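Local coordinates for protein alpha-1,2-mannosyltransferase (Ktr4), putative (Neosartorya fumigata, PDB 7BOP) that belongs to a fungal mannosyltransferase family of the GT-A clan and binds guanosine-5'-diphosphate and a manganese ion, at residues 187-192 / 210-215; 258-263 / 376-381; 297-302 / 320-325; 344-349 / 368-373. All coordinates share one frame; numbering follows the deposited sequence.

How the interactions relate
The four contacts illustrate how segments of a GT-A-type fold meet through a few side chains: three are built on a tyrosine reaching across, while interaction 2 pairs a carboxylate-serine contact with a leucine. Interactions 2 and 3 touch directly: Leu258 CD1 lies 4.0 Å from Gly325 C, although their centres are about 20 Å apart. Interaction 4 leads into interaction 2 along the chain, residues 368-373 running towards the helix that starts at Arg376, with centres about 17 Å apart. Interaction 1 does not touch the others, although its nearest atoms come within about 4 Å of interaction 3. In interaction 4 the side chain of Pro345 is about 9 Å from guanosine-5'-diphosphate; His343, a manganese ligand, immediately precedes its first segment.

Interaction 1 of 4, residues 187-192 / 210-215; sequences YKYYWR and FMEDRN
Met211, in the last turn of helix 207-213, is the first residue of its segment to meet Tyr189 of the central sheet. Its CB lies 4.0 Å from Tyr189 CE1, on a line oblique to the ring, and the side chain, bent at both chi2 and chi3, also touches Ile285 of the adjoining strand 284-287. Glu212 follows and receives the far end of the tyrosine. Tyr189 OH comes to 3.3 Å from Glu212 CA and 3.6 Å from Glu212 CB, so the phenol tip rests against the root of the side chain. With CG anti to the backbone N (chi1 -174°), the glutamate runs on extended past the ring, CB standing 3.8 Å from Tyr189 CE2. The two side chains cross at about a right angle, and the carboxylate plane is turned 71° from the ring. Further along, Arg214 folds back, its NH1 donating to Phe210 O at 3.1 Å, and Asn215, with positive phi, is the C-prime residue of a Schellman motif that closes the helix. The contact thus packs the end of this helix against strand 189-192, which pairs with strands 69-74 and 284-287. Its chemistry is van der Waals contact between a phenol, ring and hydroxyl, and aliphatic carbons: the glutamate lends its methylene groups to the tyrosine, while its carboxylate oxygen OE2 is engaged by Thr67 instead.

Interaction 2 of 4, residues 258-263 / 376-381; sequences LTDDSL and RPSYFK
Asp260 and Leu263, in the loop between helices 255-258 and 265-270, pack against the first turn of helix 376-382 near the C-terminus, a loop-to-helix contact that joins parts of the chain more than a hundred residues apart. Asp260 can be followed outward. Its CB, directed at the helix, lies 3.7 Å from Ser378 OG. A chi1 of -173° swings the carboxylate away from the residue's own backbone N, and there the group divides its work. OD2 faces the helix, 3.1 Å from Ser378 OG. OD1 turns back into its own loop, where Ser262 OG donates to its syn lone pair and Ser262 N adds a weak bond; His382 NE2 makes a further weak one. One carboxylate thus meets its own loop through OD1 and the helix through OD2. Beside this polar pair Leu263 supplies the apolar part, backed by Tyr30, which also touches Pro377. Its CD1 methyl is 4.3 Å from Pro377 CB and, on the neighbouring residue, 3.9 Å from Ser378 CB.

Interaction 3 of 4, residues 297-302 / 320-325; sequences DAYFNH and HSIGLG
Tyr299 reaches from helix 294-306 across to helix 316-327 and lays the outer end of its ring against Ile322. The branch that receives it is the CG2 methyl, 3.2 Å from Tyr299 OH and 3.7 Å from Tyr299 CZ, with the two side chains crossing at about a right angle. Ile322 CB follows at 3.6 Å from Tyr299 OH, and Ile322 CD1 at 3.9 Å from Tyr299 OH, so three carbons of one side chain gather about the phenol tip. The tyrosine attains this span through a chi1 of 177°, which turns the ring away from its own amide nitrogen and sends it outward from the helix. This is helix-to-helix packing within the GT-A-type domain, between two helices joined by a short connection that itself contains helix 308-311. The nearest CA atoms across the two segments are those of Tyr299 and Gly323, 7.3 Å apart. Having no side chain, Gly323 presents its backbone to the ring: its N lies 4.0 Å from Tyr299 CE2, approaching obliquely. A third helix, 234-244, borders the same place, for Ile322 also touches its Leu234 and Thr238. The hydroxyl of Tyr299 is hydrogen-bonded to Thr238 OG1, which gives the buried polar tip a partner.

Interaction 4 of 4, residues 344-349 / 368-373; sequences IPYYNC and PFLAKE
Tyr346 and Glu373 meet obliquely, the ring plane standing 40° from that of the carboxylate, and the phenol oxygen points at the methylene carbons. Tyr346 OH lies 3.2 Å from Glu373 CG and 3.3 Å from Glu373 CB. The glutamate chain begins toward the tyrosine but bends at chi2 (-51°), which carries its carboxylate away from the ring. Leu370, one turn earlier in the 3-10 segment, adds to the same end of the ring: its CD2 methyl also meets the hydroxyl, 3.6 Å from Tyr346 OH, and its backbone O is oblique to the ring, 4.0 Å from Tyr346 CE1. The other methyl of the leucine, CD1, touches Pro345 CG at 4.0 Å, the two side chains crossing at about a right angle. Pro345, which follows a cis peptide bond, also lays its CG 3.7 Å above the centre of the Tyr346 ring, so the proline links its neighbour's ring to the leucine. Phe363 stacks on the tyrosine and Trp280 meets it edge-to-face. The arrangement attaches strand 346-348, an outermost strand of a small antiparallel sheet, to the 3-10 segment that precedes helix 376-382. Across the two segments the contact is mainly van der Waals, with carbons of Leu370 and Glu373 against the phenol end, while the glutamate's charge is answered elsewhere, by a salt bridge from OE1 to Arg264.

Interaction 1 of 4, residues 187-192 / 210-215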
# COMPACT_ATOMS: atom_id res chain seq x y z
N TYR A 187 11.00 -0.21 15.26
CA TYR A 187 11.09 0.27 13.88
C TYR A 187 10.19 1.47 13.68
O TYR A 187 9.14 1.57 14.31
CB TYR A 187 10.69 -0.85 12.93
CG TYR A 187 11.70 -1.96 12.87
CD1 TYR A 187 11.69 -3.01 13.80
CD2 TYR A 187 12.71 -1.94 11.92
CE1 TYR A 187 12.64 -4.02 13.75
CE2 TYR A 187 13.66 -2.95 11.86
CZ TYR A 187 13.62 -3.98 12.78
OH TYR A 187 14.57 -4.96 12.70
N LYS A 188 10.62 2.39 12.83
CA LYS A 188 9.83 3.55 12.44
C LYS A 188 9.30 3.46 10.99
O LYS A 188 8.23 3.98 10.73
CB LYS A 188 10.65 4.82 12.61
CG LYS A 188 9.89 6.11 12.32
CD LYS A 188 10.68 7.33 12.75
CE LYS A 188 9.96 8.63 12.41
NZ LYS A 188 8.65 8.71 13.08
N TYR A 189 10.05 2.84 10.07
CA TYR A 189 9.63 2.76 8.66
C TYR A 189 9.50 1.33 8.20
O TYR A 189 10.21 0.44 8.66
CB TYR A 189 10.59 3.53 7.75
CG TYR A 189 10.67 5.00 8.10
CD1 TYR A 189 9.76 5.91 7.58
CD2 TYR A 189 11.63 5.47 8.99
CE1 TYR A 189 9.82 7.26 7.91
CE2 TYR A 189 11.70 6.81 9.34
CZ TYR A 189 10.79 7.70 8.80
OH TYR A 189 10.86 9.03 9.15
N TYR A 190 8.58 1.11 7.26
CA TYR A 190 8.39 -0.19 6.67
C TYR A 190 8.23 -0.04 5.17
O TYR A 190 7.79 1.01 4.68
CB TYR A 190 7.17 -0.89 7.28
CG TYR A 190 5.84 -0.29 6.82
CD1 TYR A 190 5.34 0.86 7.41
CD2 TYR A 190 5.09 -0.89 5.80
CE1 TYR A 190 4.14 1.42 7.00
CE2 TYR A 190 3.88 -0.34 5.38
CZ TYR A 190 3.42 0.82 5.98
OH TYR A 190 2.23 1.39 5.59
N TRP A 191 8.61 -1.09 4.45
CA TRP A 191 8.34 -1.25 3.02
C TRP A 191 7.58 -2.56 2.92
O TRP A 191 8.15 -3.64 3.10
CB TRP A 191 9.65 -1.28 2.21
CG TRP A 191 9.53 -1.39 0.70
CD1 TRP A 191 8.47 -1.86 -0.02
CD2 TRP A 191 10.54 -1.05 -0.25
NE1 TRP A 191 8.74 -1.81 -1.35
CE2 TRP A 191 10.01 -1.32 -1.53
CE3 TRP A 191 11.84 -0.52 -0.15
CZ2 TRP A 191 10.72 -1.08 -2.71
CZ3 TRP A 191 12.55 -0.30 -1.33
CH2 TRP A 191 11.99 -0.57 -2.59
N ARG A 192 6.28 -2.46 2.65
CA ARG A 192 5.42 -3.62 2.50
C ARG A 192 5.61 -4.25 1.12
O ARG A 192 5.55 -3.56 0.10
CB ARG A 192 3.96 -3.24 2.71
CG ARG A 192 2.98 -4.36 2.38
CD ARG A 192 1.58 -4.01 2.84
NE ARG A 192 0.58 -4.80 2.13
CZ ARG A 192 -0.73 -4.53 2.13
NH1 ARG A 192 -1.22 -3.50 2.82
NH2 ARG A 192 -1.55 -5.32 1.44
N PHE A 210 15.69 8.53 2.62
CA PHE A 210 15.01 9.54 1.81
C PHE A 210 13.74 10.01 2.52
O PHE A 210 13.54 11.21 2.70
CB PHE A 210 14.72 9.01 0.39
CG PHE A 210 13.71 9.82 -0.36
CD1 PHE A 210 14.07 11.00 -0.98
CD2 PHE A 210 12.38 9.42 -0.42
CE1 PHE A 210 13.13 11.77 -1.67
CE2 PHE A 210 11.43 10.17 -1.11
CZ PHE A 210 11.81 11.35 -1.73
N MET A 211 12.93 9.05 2.98
CA MET A 211 11.69 9.34 3.73
C MET A 211 12.00 10.09 5.03
O MET A 211 11.39 11.11 5.34
CB MET A 211 10.92 8.07 4.10
CG MET A 211 10.47 7.20 2.94
SD MET A 211 9.01 7.81 2.11
CE MET A 211 7.74 7.58 3.35
N GLU A 212 12.95 9.54 5.80
CA GLU A 212 13.27 10.09 7.10
C GLU A 212 13.82 11.52 7.05
O GLU A 212 13.37 12.36 7.83
CB GLU A 212 14.25 9.18 7.84
CG GLU A 212 14.52 9.64 9.26
CD GLU A 212 15.18 8.57 10.11
OE1 GLU A 212 14.81 8.47 11.29
OE2 GLU A 212 16.06 7.86 9.60
N ASP A 213 14.74 11.78 6.14
CA ASP A 213 15.36 13.11 6.03
C ASP A 213 14.36 14.17 5.61
O ASP A 213 14.58 15.34 5.92
CB ASP A 213 16.51 13.12 5.01
CG ASP A 213 17.70 12.29 5.47
OD1 ASP A 213 17.73 11.90 6.65
OD2 ASP A 213 18.57 12.01 4.62
N ARG A 214 13.29 13.78 4.91
CA ARG A 214 12.24 14.72 4.50
C ARG A 214 10.96 14.65 5.35
O ARG A 214 9.96 15.28 5.00
CB ARG A 214 11.94 14.48 3.02
CG ARG A 214 13.07 14.89 2.11
CD ARG A 214 13.03 14.17 0.77
NE ARG A 214 14.24 14.43 0.01
CZ ARG A 214 15.43 13.87 0.25
NH1 ARG A 214 15.59 12.99 1.23
NH2 ARG A 214 16.47 14.19 -0.52
N ASN A 215 11.01 13.91 6.45
CA ASN A 215 9.86 13.67 7.33
C ASN A 215 8.61 13.19 6.58
O ASN A 215 7.48 13.61 6.87
CB ASN A 215 9.57 14.93 8.16
CG ASN A 215 10.74 15.28 9.06
OD1 ASN A 215 11.14 14.48 9.90
ND2 ASN A 215 11.29 16.46 8.90

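Interaction 2 of 4, residues 258-263 / 376-381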
# COMPACT_ATOMS: atom_id res chain seq x y z
N LEU A 258 -10.43 12.66 -2.23
CA LEU A 258 -11.30 11.69 -1.56
C LEU A 258 -12.78 11.80 -2.00
O LEU A 258 -13.47 10.80 -2.05
CB LEU A 258 -11.21 11.84 -0.04
CG LEU A 258 -9.84 11.53 0.60
CD1 LEU A 258 -9.90 11.83 2.09
CD2 LEU A 258 -9.43 10.10 0.35
N THR A 259 -13.24 13.00 -2.31
CA THR A 259 -14.64 13.22 -2.64
C THR A 259 -14.86 13.52 -4.12
O THR A 259 -15.97 13.90 -4.51
CB THR A 259 -15.25 14.35 -1.79
OG1 THR A 259 -14.53 15.57 -2.01
CG2 THR A 259 -15.21 13.99 -0.31
N ASP A 260 -13.84 13.33 -4.96
CA ASP A 260 -13.96 13.67 -6.37
C ASP A 260 -15.05 12.83 -7.03
O ASP A 260 -15.20 11.65 -6.72
CB ASP A 260 -12.64 13.40 -7.10
CG ASP A 260 -12.66 13.89 -8.54
OD1 ASP A 260 -13.14 15.01 -8.80
OD2 ASP A 260 -12.20 13.16 -9.43
N ASP A 261 -15.82 13.47 -7.91
CA ASP A 261 -16.79 12.76 -8.75
C ASP A 261 -16.68 13.15 -10.25
O ASP A 261 -17.58 12.85 -11.02
CB ASP A 261 -18.22 12.99 -8.23
CG ASP A 261 -18.68 14.46 -8.32
OD1 ASP A 261 -17.96 15.30 -8.89
OD2 ASP A 261 -19.76 14.78 -7.81
N SER A 262 -15.58 13.78 -10.64
CA SER A 262 -15.44 14.33 -11.99
C SER A 262 -15.00 13.30 -13.04
O SER A 262 -15.23 13.51 -14.23
CB SER A 262 -14.47 15.52 -11.97
OG SER A 262 -13.14 15.10 -11.67
N LEU A 263 -14.39 12.19 -12.62
CA LEU A 263 -13.95 11.14 -13.56
C LEU A 263 -14.94 10.01 -13.72
O LEU A 263 -15.24 9.60 -14.84
CB LEU A 263 -12.61 10.56 -13.12
CG LEU A 263 -11.39 11.47 -13.05
CD1 LEU A 263 -10.14 10.62 -12.87
CD2 LEU A 263 -11.29 12.33 -14.30
N ARG A 376 -4.86 8.29 -11.01
CA ARG A 376 -3.84 9.35 -10.93
C ARG A 376 -4.26 10.71 -11.50
O ARG A 376 -3.89 11.72 -10.94
CB ARG A 376 -2.53 8.89 -11.56
CG ARG A 376 -1.77 7.85 -10.74
CD ARG A 376 -0.54 7.31 -11.46
NE ARG A 376 -0.91 6.89 -12.80
CZ ARG A 376 -0.14 6.92 -13.88
NH1 ARG A 376 1.14 7.31 -13.83
NH2 ARG A 376 -0.68 6.55 -15.04
N PRO A 377 -5.04 10.75 -12.62
CA PRO A 377 -5.42 12.08 -13.11
C PRO A 377 -6.17 12.92 -12.06
O PRO A 377 -5.96 14.14 -11.99
CB PRO A 377 -6.30 11.77 -14.33
CG PRO A 377 -5.82 10.45 -14.80
CD PRO A 377 -5.54 9.69 -13.52
N SER A 378 -6.99 12.27 -11.24
CA SER A 378 -7.63 12.95 -10.12
C SER A 378 -6.63 13.28 -9.01
O SER A 378 -6.62 14.40 -8.49
CB SER A 378 -8.77 12.11 -9.56
OG SER A 378 -9.30 12.72 -8.41
N TYR A 379 -5.80 12.31 -8.63
CA TYR A 379 -4.82 12.54 -7.56
C TYR A 379 -3.82 13.66 -7.90
O TYR A 379 -3.52 14.52 -7.07
CB TYR A 379 -4.07 11.26 -7.20
CG TYR A 379 -3.21 11.44 -5.97
CD1 TYR A 379 -3.79 11.51 -4.71
CD2 TYR A 379 -1.83 11.58 -6.06
CE1 TYR A 379 -3.03 11.69 -3.57
CE2 TYR A 379 -1.05 11.75 -4.91
CZ TYR A 379 -1.66 11.81 -3.67
OH TYR A 379 -0.91 11.99 -2.53
N PHE A 380 -3.34 13.66 -9.14
CA PHE A 380 -2.39 14.66 -9.60
C PHE A 380 -3.01 16.06 -9.69
O PHE A 380 -2.34 17.04 -9.42
CB PHE A 380 -1.78 14.26 -10.95
CG PHE A 380 -0.89 13.03 -10.89
CD1 PHE A 380 -0.40 12.51 -9.68
CD2 PHE A 380 -0.51 12.41 -12.08
CE1 PHE A 380 0.42 11.39 -9.68
CE2 PHE A 380 0.32 11.31 -12.07
CZ PHE A 380 0.79 10.80 -10.87
N LYS A 381 -4.29 16.13 -10.05
CA LYS A 381 -5.01 17.41 -10.06
C LYS A 381 -5.24 17.94 -8.65
O LYS A 381 -4.95 19.11 -8.36
CB LYS A 381 -6.35 17.27 -10.80
CG LYS A 381 -7.23 18.52 -10.75
CD LYS A 381 -8.45 18.34 -11.64
CE LYS A 381 -9.43 19.49 -11.45
NZ LYS A 381 -10.58 19.32 -12.39

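Interaction 3 of 4, residues 297-302 / 320-325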
# COMPACT_ATOMS: atom_id res chain seq x y z
N ASP A 297 -5.09 5.88 14.50
CA ASP A 297 -5.47 4.71 15.26
C ASP A 297 -6.89 4.83 15.83
O ASP A 297 -7.58 3.82 15.91
CB ASP A 297 -4.48 4.41 16.37
CG ASP A 297 -4.59 3.00 16.87
OD1 ASP A 297 -4.65 2.05 16.06
OD2 ASP A 297 -4.64 2.83 18.10
N ALA A 298 -7.31 6.03 16.22
CA ALA A 298 -8.70 6.25 16.64
C ALA A 298 -9.66 5.97 15.47
O ALA A 298 -10.72 5.38 15.66
CB ALA A 298 -8.90 7.66 17.16
N TYR A 299 -9.27 6.40 14.27
CA TYR A 299 -10.03 6.12 13.04
C TYR A 299 -10.16 4.62 12.82
O TYR A 299 -11.26 4.12 12.60
CB TYR A 299 -9.38 6.81 11.84
CG TYR A 299 -10.04 6.53 10.50
CD1 TYR A 299 -11.38 6.85 10.29
CD2 TYR A 299 -9.32 5.99 9.43
CE1 TYR A 299 -11.99 6.61 9.07
CE2 TYR A 299 -9.92 5.75 8.20
CZ TYR A 299 -11.26 6.06 8.02
OH TYR A 299 -11.87 5.83 6.80
N PHE A 300 -9.04 3.90 12.93
CA PHE A 300 -9.10 2.46 12.77
C PHE A 300 -10.07 1.83 13.78
O PHE A 300 -10.91 1.01 13.41
CB PHE A 300 -7.74 1.76 12.88
CG PHE A 300 -7.88 0.28 13.06
CD1 PHE A 300 -8.26 -0.51 11.98
CD2 PHE A 300 -7.76 -0.30 14.32
CE1 PHE A 300 -8.46 -1.87 12.14
CE2 PHE A 300 -7.95 -1.67 14.48
CZ PHE A 300 -8.31 -2.45 13.39
N ASN A 301 -9.94 2.20 15.05
CA ASN A 301 -10.80 1.61 16.08
C ASN A 301 -12.27 1.91 15.86
O ASN A 301 -13.11 1.04 16.10
CB ASN A 301 -10.37 2.03 17.49
CG ASN A 301 -9.07 1.37 17.91
OD1 ASN A 301 -8.87 0.18 17.67
ND2 ASN A 301 -8.20 2.13 18.53
N HIS A 302 -12.58 3.12 15.40
CA HIS A 302 -13.94 3.46 15.00
C HIS A 302 -14.47 2.50 13.91
O HIS A 302 -15.56 1.94 14.02
CB HIS A 302 -13.99 4.90 14.48
CG HIS A 302 -15.35 5.32 14.03
ND1 HIS A 302 -15.81 5.09 12.75
CD2 HIS A 302 -16.35 5.94 14.68
CE1 HIS A 302 -17.04 5.55 12.64
NE2 HIS A 302 -17.40 6.07 13.80
N HIS A 320 -6.27 3.04 4.57
CA HIS A 320 -5.02 3.82 4.60
C HIS A 320 -5.13 5.15 3.86
O HIS A 320 -4.71 6.19 4.37
CB HIS A 320 -3.86 3.02 4.01
CG HIS A 320 -3.37 1.92 4.90
ND1 HIS A 320 -2.27 1.15 4.59
CD2 HIS A 320 -3.83 1.47 6.09
CE1 HIS A 320 -2.08 0.26 5.55
NE2 HIS A 320 -3.01 0.43 6.47
N SER A 321 -5.71 5.09 2.65
CA SER A 321 -5.80 6.27 1.80
C SER A 321 -6.66 7.36 2.41
O SER A 321 -6.29 8.54 2.37
CB SER A 321 -6.34 5.89 0.42
OG SER A 321 -5.52 4.91 -0.18
N ILE A 322 -7.80 6.97 2.97
CA ILE A 322 -8.68 7.92 3.66
C ILE A 322 -7.97 8.47 4.91
O ILE A 322 -7.99 9.68 5.16
CB ILE A 322 -10.03 7.30 4.02
CG1 ILE A 322 -10.87 7.08 2.75
CG2 ILE A 322 -10.80 8.18 4.98
CD1 ILE A 322 -12.01 6.11 2.93
N GLY A 323 -7.35 7.59 5.69
CA GLY A 323 -6.62 8.02 6.88
C GLY A 323 -5.53 9.04 6.58
O GLY A 323 -5.42 10.06 7.26
N LEU A 324 -4.73 8.75 5.56
CA LEU A 324 -3.70 9.68 5.07
C LEU A 324 -4.32 10.98 4.58
O LEU A 324 -3.84 12.07 4.93
CB LEU A 324 -2.87 9.06 3.94
CG LEU A 324 -1.96 7.89 4.35
CD1 LEU A 324 -1.58 7.04 3.14
CD2 LEU A 324 -0.71 8.41 5.06
N GLY A 325 -5.37 10.86 3.78
CA GLY A 325 -6.03 12.02 3.19
C GLY A 325 -6.71 12.95 4.17
O GLY A 325 -6.92 14.11 3.85

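Interaction 4 of 4, residues 344-349 / 368-373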
# COMPACT_ATOMS: atom_id res chain seq x y z
N ILE A 344 -0.12 -7.78 -10.64
CA ILE A 344 -1.07 -8.03 -11.73
C ILE A 344 -2.39 -7.29 -11.42
O ILE A 344 -2.84 -7.36 -10.28
CB ILE A 344 -1.33 -9.56 -11.91
CG1 ILE A 344 -0.08 -10.25 -12.45
CG2 ILE A 344 -2.51 -9.82 -12.86
CD1 ILE A 344 -0.03 -11.74 -12.20
N PRO A 345 -3.00 -6.56 -12.35
CA PRO A 345 -2.60 -6.37 -13.73
C PRO A 345 -2.04 -4.96 -14.02
O PRO A 345 -2.05 -4.53 -15.18
CB PRO A 345 -3.93 -6.55 -14.46
CG PRO A 345 -4.90 -5.86 -13.55
CD PRO A 345 -4.39 -6.10 -12.15
N TYR A 346 -1.54 -4.25 -13.00
CA TYR A 346 -1.18 -2.83 -13.17
C TYR A 346 0.30 -2.54 -12.95
O TYR A 346 1.03 -3.32 -12.31
CB TYR A 346 -2.03 -1.93 -12.26
CG TYR A 346 -3.51 -2.10 -12.45
CD1 TYR A 346 -4.11 -1.80 -13.68
CD2 TYR A 346 -4.31 -2.55 -11.41
CE1 TYR A 346 -5.48 -1.97 -13.85
CE2 TYR A 346 -5.68 -2.70 -11.57
CZ TYR A 346 -6.26 -2.42 -12.79
OH TYR A 346 -7.60 -2.59 -12.94
N TYR A 347 0.73 -1.41 -13.51
CA TYR A 347 2.15 -1.05 -13.61
C TYR A 347 2.40 0.41 -13.24
O TYR A 347 1.57 1.27 -13.49
CB TYR A 347 2.66 -1.23 -15.05
CG TYR A 347 2.62 -2.64 -15.53
CD1 TYR A 347 1.42 -3.22 -15.96
CD2 TYR A 347 3.78 -3.41 -15.57
CE1 TYR A 347 1.38 -4.53 -16.39
CE2 TYR A 347 3.74 -4.73 -16.00
CZ TYR A 347 2.55 -5.28 -16.41
OH TYR A 347 2.50 -6.59 -16.82
N ASN A 348 3.56 0.64 -12.65
CA ASN A 348 4.22 1.92 -12.63
C ASN A 348 5.57 1.70 -13.31
O ASN A 348 6.48 1.11 -12.71
CB ASN A 348 4.42 2.42 -11.21
CG ASN A 348 5.18 3.72 -11.17
OD1 ASN A 348 4.63 4.78 -11.46
ND2 ASN A 348 6.46 3.65 -10.87
N CYS A 349 5.67 2.08 -14.58
CA CYS A 349 6.91 1.90 -15.35
C CYS A 349 7.44 3.25 -15.82
O CYS A 349 6.93 3.82 -16.79
CB CYS A 349 6.69 0.95 -16.52
SG CYS A 349 8.16 0.59 -17.50
N PRO A 368 -8.86 -3.81 -22.61
CA PRO A 368 -8.83 -2.35 -22.59
C PRO A 368 -9.74 -1.68 -21.58
O PRO A 368 -9.50 -0.51 -21.25
CB PRO A 368 -9.22 -1.95 -24.03
CG PRO A 368 -9.82 -3.16 -24.64
CD PRO A 368 -9.25 -4.34 -23.93
N PHE A 369 -10.77 -2.37 -21.09
CA PHE A 369 -11.63 -1.79 -20.05
C PHE A 369 -10.88 -1.55 -18.72
O PHE A 369 -11.37 -0.82 -17.87
CB PHE A 369 -12.93 -2.59 -19.82
CG PHE A 369 -12.73 -3.97 -19.25
CD1 PHE A 369 -12.38 -4.15 -17.91
CD2 PHE A 369 -12.95 -5.09 -20.04
CE1 PHE A 369 -12.22 -5.43 -17.38
CE2 PHE A 369 -12.80 -6.37 -19.51
CZ PHE A 369 -12.43 -6.54 -18.18
N LEU A 370 -9.70 -2.15 -18.56
CA LEU A 370 -8.85 -1.87 -17.39
C LEU A 370 -8.28 -0.44 -17.33
O LEU A 370 -7.93 0.03 -16.24
CB LEU A 370 -7.71 -2.87 -17.31
CG LEU A 370 -8.11 -4.32 -17.05
CD1 LEU A 370 -6.85 -5.17 -17.03
CD2 LEU A 370 -8.88 -4.48 -15.75
N ALA A 371 -8.20 0.26 -18.48
CA ALA A 371 -7.62 1.61 -18.53
C ALA A 371 -8.28 2.60 -17.58
O ALA A 371 -7.60 3.45 -17.00
CB ALA A 371 -7.67 2.15 -19.96
N LYS A 372 -9.60 2.48 -17.41
CA LYS A 372 -10.35 3.42 -16.55
C LYS A 372 -10.13 3.26 -15.04
O LYS A 372 -10.67 4.03 -14.26
CB LYS A 372 -11.85 3.34 -16.87
CG LYS A 372 -12.54 2.05 -16.49
CD LYS A 372 -14.04 2.11 -16.76
CE LYS A 372 -14.37 1.86 -18.22
NZ LYS A 372 -14.24 0.42 -18.57
N GLU A 373 -9.36 2.25 -14.63
CA GLU A 373 -9.08 2.03 -13.22
C GLU A 373 -7.98 2.92 -12.66
O GLU A 373 -7.81 2.97 -11.44
CB GLU A 373 -8.76 0.55 -12.97
CG GLU A 373 -9.88 -0.43 -13.36
CD GLU A 373 -11.23 -0.07 -12.78
OE1 GLU A 373 -11.31 0.37 -11.62
OE2 GLU A 373 -12.24 -0.20 -13.48